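Local structure of 3-keto-5-aminohexanoate cleavage enzyme (Ralstonia eutropha, 3C6C) at residues Ser189-Ile200 / Ile229-Ala237. The protein probably cleaves 3-keto-5-aminohexanoate or a related beta-keto acid, as a metal-dependent enzyme of the beta-keto acid cleavage family. Sequence-based numbering, arbitrary orientation.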
ATOM      1  N   SER A 189      11.040  -7.798 -10.895  1.00 18.16           N
ATOM      2  CA  SER A 189       9.636  -8.173 -10.645  1.00 17.22           C
ATOM      3  C   SER A 189       9.481  -8.879  -9.312  1.00 17.95           C
ATOM      4  O   SER A 189      10.450  -9.308  -8.744  1.00 17.15           O
ATOM      5  CB  SER A 189       9.150  -9.134 -11.721  1.00 19.41           C
ATOM      6  OG  SER A 189       9.800 -10.397 -11.580  1.00 16.91           O
ATOM      7  N   PRO A 190       8.253  -9.040  -8.841  1.00 17.73           N
ATOM      8  CA  PRO A 190       8.061  -9.799  -7.586  1.00 17.43           C
ATOM      9  C   PRO A 190       8.413 -11.277  -7.781  1.00 17.25           C
ATOM     10  O   PRO A 190       8.937 -11.938  -6.899  1.00 19.20           O
ATOM     11  CB  PRO A 190       6.575  -9.603  -7.291  1.00 18.74           C
ATOM     12  CG  PRO A 190       5.977  -9.205  -8.568  1.00 18.33           C
ATOM     13  CD  PRO A 190       7.003  -8.373  -9.255  1.00 17.65           C
ATOM     14  N   GLY A 191       8.103 -11.764  -8.966  1.00 17.90           N
ATOM     15  CA  GLY A 191       8.396 -13.144  -9.337  1.00 18.46           C
ATOM     16  C   GLY A 191       9.870 -13.446  -9.223  1.00 19.21           C
ATOM     17  O   GLY A 191      10.277 -14.502  -8.755  1.00 17.50           O
ATOM     18  N   ASP A 192      10.677 -12.484  -9.636  1.00 19.54           N
ATOM     19  CA  ASP A 192      12.125 -12.603  -9.542  1.00 17.33           C
ATOM     20  C   ASP A 192      12.568 -12.722  -8.073  1.00 17.81           C
ATOM     21  O   ASP A 192      13.472 -13.494  -7.736  1.00 17.86           O
ATOM     22  CB  ASP A 192      12.845 -11.393 -10.178  1.00 17.85           C
ATOM     23  CG  ASP A 192      12.742 -11.323 -11.703  1.00 19.10           C
ATOM     24  OD1 ASP A 192      12.208 -12.248 -12.386  1.00 19.05           O
ATOM     25  OD2 ASP A 192      13.210 -10.272 -12.233  1.00 18.41           O
ATOM     26  N   ILE A 193      11.936 -11.924  -7.218  1.00 17.31           N
ATOM     27  CA  ILE A 193      12.214 -11.950  -5.770  1.00 15.51           C
ATOM     28  C   ILE A 193      11.885 -13.342  -5.201  1.00 16.10           C
ATOM     29  O   ILE A 193      12.625 -13.896  -4.386  1.00 18.28           O
ATOM     30  CB  ILE A 193      11.490 -10.839  -4.990  1.00 16.17           C
ATOM     31  CG1 ILE A 193      12.030  -9.474  -5.462  1.00 16.96           C
ATOM     32  CG2 ILE A 193      11.648 -11.040  -3.481  1.00 18.15           C
ATOM     33  CD1 ILE A 193      11.207  -8.259  -4.991  1.00 15.63           C
ATOM     34  N   LEU A 194      10.765 -13.893  -5.643  1.00 16.91           N
ATOM     35  CA  LEU A 194      10.364 -15.241  -5.191  1.00 17.56           C
ATOM     36  C   LEU A 194      11.421 -16.264  -5.562  1.00 18.28           C
ATOM     37  O   LEU A 194      11.752 -17.164  -4.768  1.00 19.08           O
ATOM     38  CB  LEU A 194       9.007 -15.660  -5.766  1.00 17.90           C
ATOM     39  CG  LEU A 194       7.779 -14.861  -5.332  1.00 21.25           C
ATOM     40  CD1 LEU A 194       6.530 -15.571  -5.804  1.00 16.48           C
ATOM     41  CD2 LEU A 194       7.744 -14.598  -3.848  1.00 24.30           C
ATOM     42  N   PHE A 195      11.974 -16.137  -6.755  1.00 18.22           N
ATOM     43  CA  PHE A 195      12.981 -17.117  -7.192  1.00 18.87           C
ATOM     44  C   PHE A 195      14.263 -16.945  -6.358  1.00 20.01           C
ATOM     45  O   PHE A 195      14.933 -17.912  -6.006  1.00 19.51           O
ATOM     46  CB  PHE A 195      13.288 -17.067  -8.685  1.00 18.68           C
ATOM     47  CG  PHE A 195      14.300 -18.102  -9.090  1.00 16.86           C
ATOM     48  CD1 PHE A 195      13.999 -19.454  -8.917  1.00 20.51           C
ATOM     49  CD2 PHE A 195      15.560 -17.752  -9.511  1.00 19.49           C
ATOM     50  CE1 PHE A 195      14.928 -20.439  -9.233  1.00 21.38           C
ATOM     51  CE2 PHE A 195      16.494 -18.730  -9.830  1.00 21.33           C
ATOM     52  CZ  PHE A 195      16.167 -20.081  -9.679  1.00 20.79           C
ATOM     53  N   GLY A 196      14.609 -15.695  -6.055  1.00 19.56           N
ATOM     54  CA  GLY A 196      15.756 -15.411  -5.170  1.00 18.77           C
ATOM     55  C   GLY A 196      15.572 -16.124  -3.832  1.00 19.08           C
ATOM     56  O   GLY A 196      16.500 -16.703  -3.266  1.00 19.69           O
ATOM     57  N   LYS A 197      14.350 -16.076  -3.332  1.00 19.70           N
ATOM     58  CA  LYS A 197      14.009 -16.707  -2.048  1.00 19.24           C
ATOM     59  C   LYS A 197      14.123 -18.223  -2.158  1.00 18.95           C
ATOM     60  O   LYS A 197      14.523 -18.910  -1.216  1.00 19.91           O
ATOM     61  CB  LYS A 197      12.638 -16.272  -1.550  1.00 19.39           C
ATOM     62  CG  LYS A 197      12.695 -14.835  -1.078  1.00 23.25           C
ATOM     63  CD  LYS A 197      11.575 -14.455  -0.154  1.00 29.16           C
ATOM     64  CE  LYS A 197      10.263 -14.457  -0.843  1.00 26.15           C
ATOM     65  NZ  LYS A 197       9.198 -13.766   0.031  1.00 31.22           N
ATOM     66  N   GLN A 198      13.840 -18.724  -3.347  1.00 18.71           N
ATOM     67  CA  GLN A 198      13.962 -20.182  -3.632  1.00 20.09           C
ATOM     68  C   GLN A 198      15.427 -20.614  -3.613  1.00 21.52           C
ATOM     69  O   GLN A 198      15.776 -21.674  -3.098  1.00 22.43           O
ATOM     70  CB  GLN A 198      13.352 -20.556  -4.984  1.00 20.28           C
ATOM     71  CG  GLN A 198      13.453 -22.042  -5.285  1.00 24.66           C
ATOM     72  CD  GLN A 198      12.580 -22.888  -4.386  1.00 24.77           C
ATOM     73  OE1 GLN A 198      11.567 -22.424  -3.876  1.00 24.09           O
ATOM     74  NE2 GLN A 198      12.958 -24.158  -4.206  1.00 25.83           N
ATOM     75  N   LEU A 199      16.279 -19.775  -4.183  1.00 20.04           N
ATOM     76  CA  LEU A 199      17.729 -20.019  -4.162  1.00 20.81           C
ATOM     77  C   LEU A 199      18.216 -20.139  -2.716  1.00 19.30           C
ATOM     78  O   LEU A 199      19.028 -21.002  -2.378  1.00 22.63           O
ATOM     79  CB  LEU A 199      18.493 -18.906  -4.903  1.00 21.24           C
ATOM     80  CG  LEU A 199      18.340 -18.898  -6.422  1.00 16.93           C
ATOM     81  CD1 LEU A 199      18.964 -17.640  -7.075  1.00 20.72           C
ATOM     82  CD2 LEU A 199      18.964 -20.160  -7.004  1.00 17.32           C
ATOM     83  N   ILE A 200      17.647 -19.306  -1.858  1.00 19.23           N
ATOM     84  CA  ILE A 200      18.067 -19.225  -0.454  1.00 19.82           C
ATOM     85  C   ILE A 200      17.623 -20.525   0.205  1.00 21.25           C
ATOM     86  O   ILE A 200      18.373 -21.182   0.932  1.00 20.65           O
ATOM     87  CB  ILE A 200      17.418 -18.029   0.309  1.00 19.54           C
ATOM     88  CG1 ILE A 200      18.028 -16.698  -0.154  1.00 20.78           C
ATOM     89  CG2 ILE A 200      17.621 -18.180   1.806  1.00 19.97           C
ATOM     90  CD1 ILE A 200      17.255 -15.425   0.276  1.00 18.63           C
ATOM     91  N   ILE A 229       7.921  -0.142  -2.191  1.00 18.99           N
ATOM     92  CA  ILE A 229       7.318  -0.610  -0.917  1.00 19.43           C
ATOM     93  C   ILE A 229       6.813  -2.049  -1.051  1.00 18.03           C
ATOM     94  O   ILE A 229       7.031  -2.915  -0.194  1.00 19.01           O
ATOM     95  CB  ILE A 229       6.137   0.300  -0.456  1.00 20.03           C
ATOM     96  CG1 ILE A 229       6.679   1.636   0.044  1.00 21.48           C
ATOM     97  CG2 ILE A 229       5.309  -0.386   0.655  1.00 26.93           C
ATOM     98  CD1 ILE A 229       5.611   2.692   0.303  1.00 25.89           C
ATOM     99  N   TYR A 230       6.132  -2.265  -2.164  1.00 18.81           N
ATOM    100  CA  TYR A 230       5.506  -3.574  -2.455  1.00 17.71           C
ATOM    101  C   TYR A 230       6.564  -4.670  -2.554  1.00 18.57           C
ATOM    102  O   TYR A 230       6.478  -5.721  -1.895  1.00 18.28           O
ATOM    103  CB  TYR A 230       4.655  -3.526  -3.731  1.00 19.15           C
ATOM    104  CG  TYR A 230       4.361  -4.897  -4.279  1.00 15.34           C
ATOM    105  CD1 TYR A 230       3.512  -5.768  -3.602  1.00 17.78           C
ATOM    106  CD2 TYR A 230       4.938  -5.335  -5.458  1.00 17.97           C
ATOM    107  CE1 TYR A 230       3.247  -7.052  -4.100  1.00 16.98           C
ATOM    108  CE2 TYR A 230       4.684  -6.579  -5.965  1.00 17.95           C
ATOM    109  CZ  TYR A 230       3.835  -7.448  -5.283  1.00 20.34           C
ATOM    110  OH  TYR A 230       3.591  -8.680  -5.793  1.00 20.01           O
ATOM    111  N   GLN A 231       7.596  -4.388  -3.344  1.00 16.98           N
ATOM    112  CA  GLN A 231       8.652  -5.354  -3.563  1.00 17.20           C
ATOM    113  C   GLN A 231       9.484  -5.536  -2.290  1.00 18.66           C
ATOM    114  O   GLN A 231       9.940  -6.632  -1.985  1.00 18.74           O
ATOM    115  CB  GLN A 231       9.484  -5.060  -4.812  1.00 16.37           C
ATOM    116  CG  GLN A 231       8.694  -5.282  -6.073  1.00 17.33           C
ATOM    117  CD  GLN A 231       9.459  -5.259  -7.389  1.00 19.21           C
ATOM    118  OE1 GLN A 231       9.004  -5.850  -8.371  1.00 19.80           O
ATOM    119  NE2 GLN A 231      10.587  -4.549  -7.442  1.00 16.78           N
ATOM    120  N   ARG A 232       9.681  -4.462  -1.541  1.00 18.32           N
ATOM    121  CA  ARG A 232      10.484  -4.544  -0.327  1.00 20.24           C
ATOM    122  C   ARG A 232       9.875  -5.562   0.618  1.00 19.90           C
ATOM    123  O   ARG A 232      10.568  -6.333   1.282  1.00 19.59           O
ATOM    124  CB  ARG A 232      10.574  -3.194   0.398  1.00 20.65           C
ATOM    125  CG  ARG A 232      11.407  -3.246   1.695  1.00 20.90           C
ATOM    126  CD  ARG A 232      11.212  -2.017   2.536  1.00 23.80           C
ATOM    127  NE  ARG A 232       9.826  -1.886   2.972  1.00 24.72           N
ATOM    128  CZ  ARG A 232       9.392  -0.966   3.822  1.00 30.36           C
ATOM    129  NH1 ARG A 232      10.245  -0.100   4.353  1.00 23.51           N
ATOM    130  NH2 ARG A 232       8.105  -0.921   4.154  1.00 30.35           N
ATOM    131  N   ASN A 233       8.554  -5.560   0.664  1.00 19.73           N
ATOM    132  CA  ASN A 233       7.844  -6.380   1.648  0.50 20.64           C
ATOM    133  C   ASN A 233       7.933  -7.881   1.319  1.00 20.39           C
ATOM    134  O   ASN A 233       7.622  -8.715   2.169  1.00 22.65           O
ATOM    135  CB  ASN A 233       6.402  -5.878   1.847  0.50 21.76           C
ATOM    136  CG  ASN A 233       6.343  -4.459   2.474  0.50 17.53           C
ATOM    137  OD1 ASN A 233       7.330  -3.936   2.994  0.50 20.74           O
ATOM    138  ND2 ASN A 233       5.177  -3.838   2.399  0.50 19.29           N
ATOM    139  N   LEU A 234       8.390  -8.196   0.105  1.00 17.27           N
ATOM    140  CA  LEU A 234       8.608  -9.598  -0.336  1.00 16.12           C
ATOM    141  C   LEU A 234      10.008 -10.092  -0.027  1.00 19.35           C
ATOM    142  O   LEU A 234      10.299 -11.289  -0.080  1.00 20.28           O
ATOM    143  CB  LEU A 234       8.396  -9.746  -1.836  1.00 18.18           C
ATOM    144  CG  LEU A 234       6.988  -9.449  -2.365  1.00 18.65           C
ATOM    145  CD1 LEU A 234       6.972  -9.535  -3.915  1.00 23.91           C
ATOM    146  CD2 LEU A 234       5.963 -10.390  -1.756  1.00 20.57           C
ATOM    147  N   ILE A 235      10.886  -9.151   0.261  1.00 19.85           N
ATOM    148  CA  ILE A 235      12.311  -9.476   0.524  1.00 22.07           C
ATOM    149  C   ILE A 235      12.501 -10.030   1.948  1.00 20.82           C
ATOM    150  O   ILE A 235      11.920  -9.515   2.915  1.00 20.14           O
ATOM    151  CB  ILE A 235      13.233  -8.282   0.195  1.00 22.59           C
ATOM    152  CG1 ILE A 235      13.268  -8.111  -1.323  1.00 23.25           C
ATOM    153  CG2 ILE A 235      14.660  -8.550   0.697  1.00 20.84           C
ATOM    154  CD1 ILE A 235      13.923  -6.860  -1.794  1.00 22.95           C
ATOM    155  N   PRO A 236      13.293 -11.105   2.095  1.00 22.29           N
ATOM    156  CA  PRO A 236      13.480 -11.642   3.458  1.00 22.84           C
ATOM    157  C   PRO A 236      14.013 -10.644   4.468  1.00 23.86           C
ATOM    158  O   PRO A 236      14.824  -9.791   4.165  1.00 20.34           O
ATOM    159  CB  PRO A 236      14.470 -12.815   3.255  1.00 24.16           C
ATOM    160  CG  PRO A 236      14.436 -13.123   1.828  1.00 25.48           C
ATOM    161  CD  PRO A 236      14.060 -11.867   1.099  1.00 21.59           C
ATOM    162  N   ALA A 237      13.523 -10.777   5.691  1.00 24.59           N
ATOM    163  CA  ALA A 237      13.871  -9.831   6.752  1.00 25.68           C
ATOM    164  C   ALA A 237      15.368  -9.761   7.054  1.00 25.73           C
ATOM    165  O   ALA A 237      15.884  -8.724   7.467  1.00 28.41           O
ATOM    166  CB  ALA A 237      13.096 -10.128   8.015  1.00 27.70           C
TER
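The carbonyl oxygen of Leu-234 accepts a short hydrogen bond from the ammonium group of Lys-197, NZ to O 2.7 Å, arriving in the carbonyl plane on a lone pair at a C=O...N angle of 142°. Lysine suits this place because its long chain reaches across from the helix to the backbone of 229-237: a bend at chi3 (-67°) swings the amine onto the oxygen while CG and CD lie obliquely against the ring of Pro-236, Lys-197 CD to Pro-236 CG 3.7 Å. On the next turn of the helix, Ile-200 brings CD1 to that same proline.

Nearer the helix start, both branches of Ile-193 are used. With chi1 at -64°, CG2 stands anti to the backbone N and meets Leu-234 CB (3.9 Å) and Ile-235 CG1, whereas CD1 rests on Gln-231 CB (3.6 Å). Pro-190 suits the first turn, where the helix needs no N-H; it presses CB tightly on Leu-234 CD1 (3.4 Å) and sets CG at the edge of the Tyr-230 ring, whose hydroxyl is hydrogen-bonded to Thr-227 OG1 of a neighbouring subunit. Just before it, Ser-189 is the N-cap, its OG accepting from Asp-192 N at 3.0 Å.

Helix 190-201, following strand 182-187, thus packs against the end of helix 225-232 and the type I turn leading toward strand 240-244, joining neighbouring beta-alpha units on the outside of a TIM barrel.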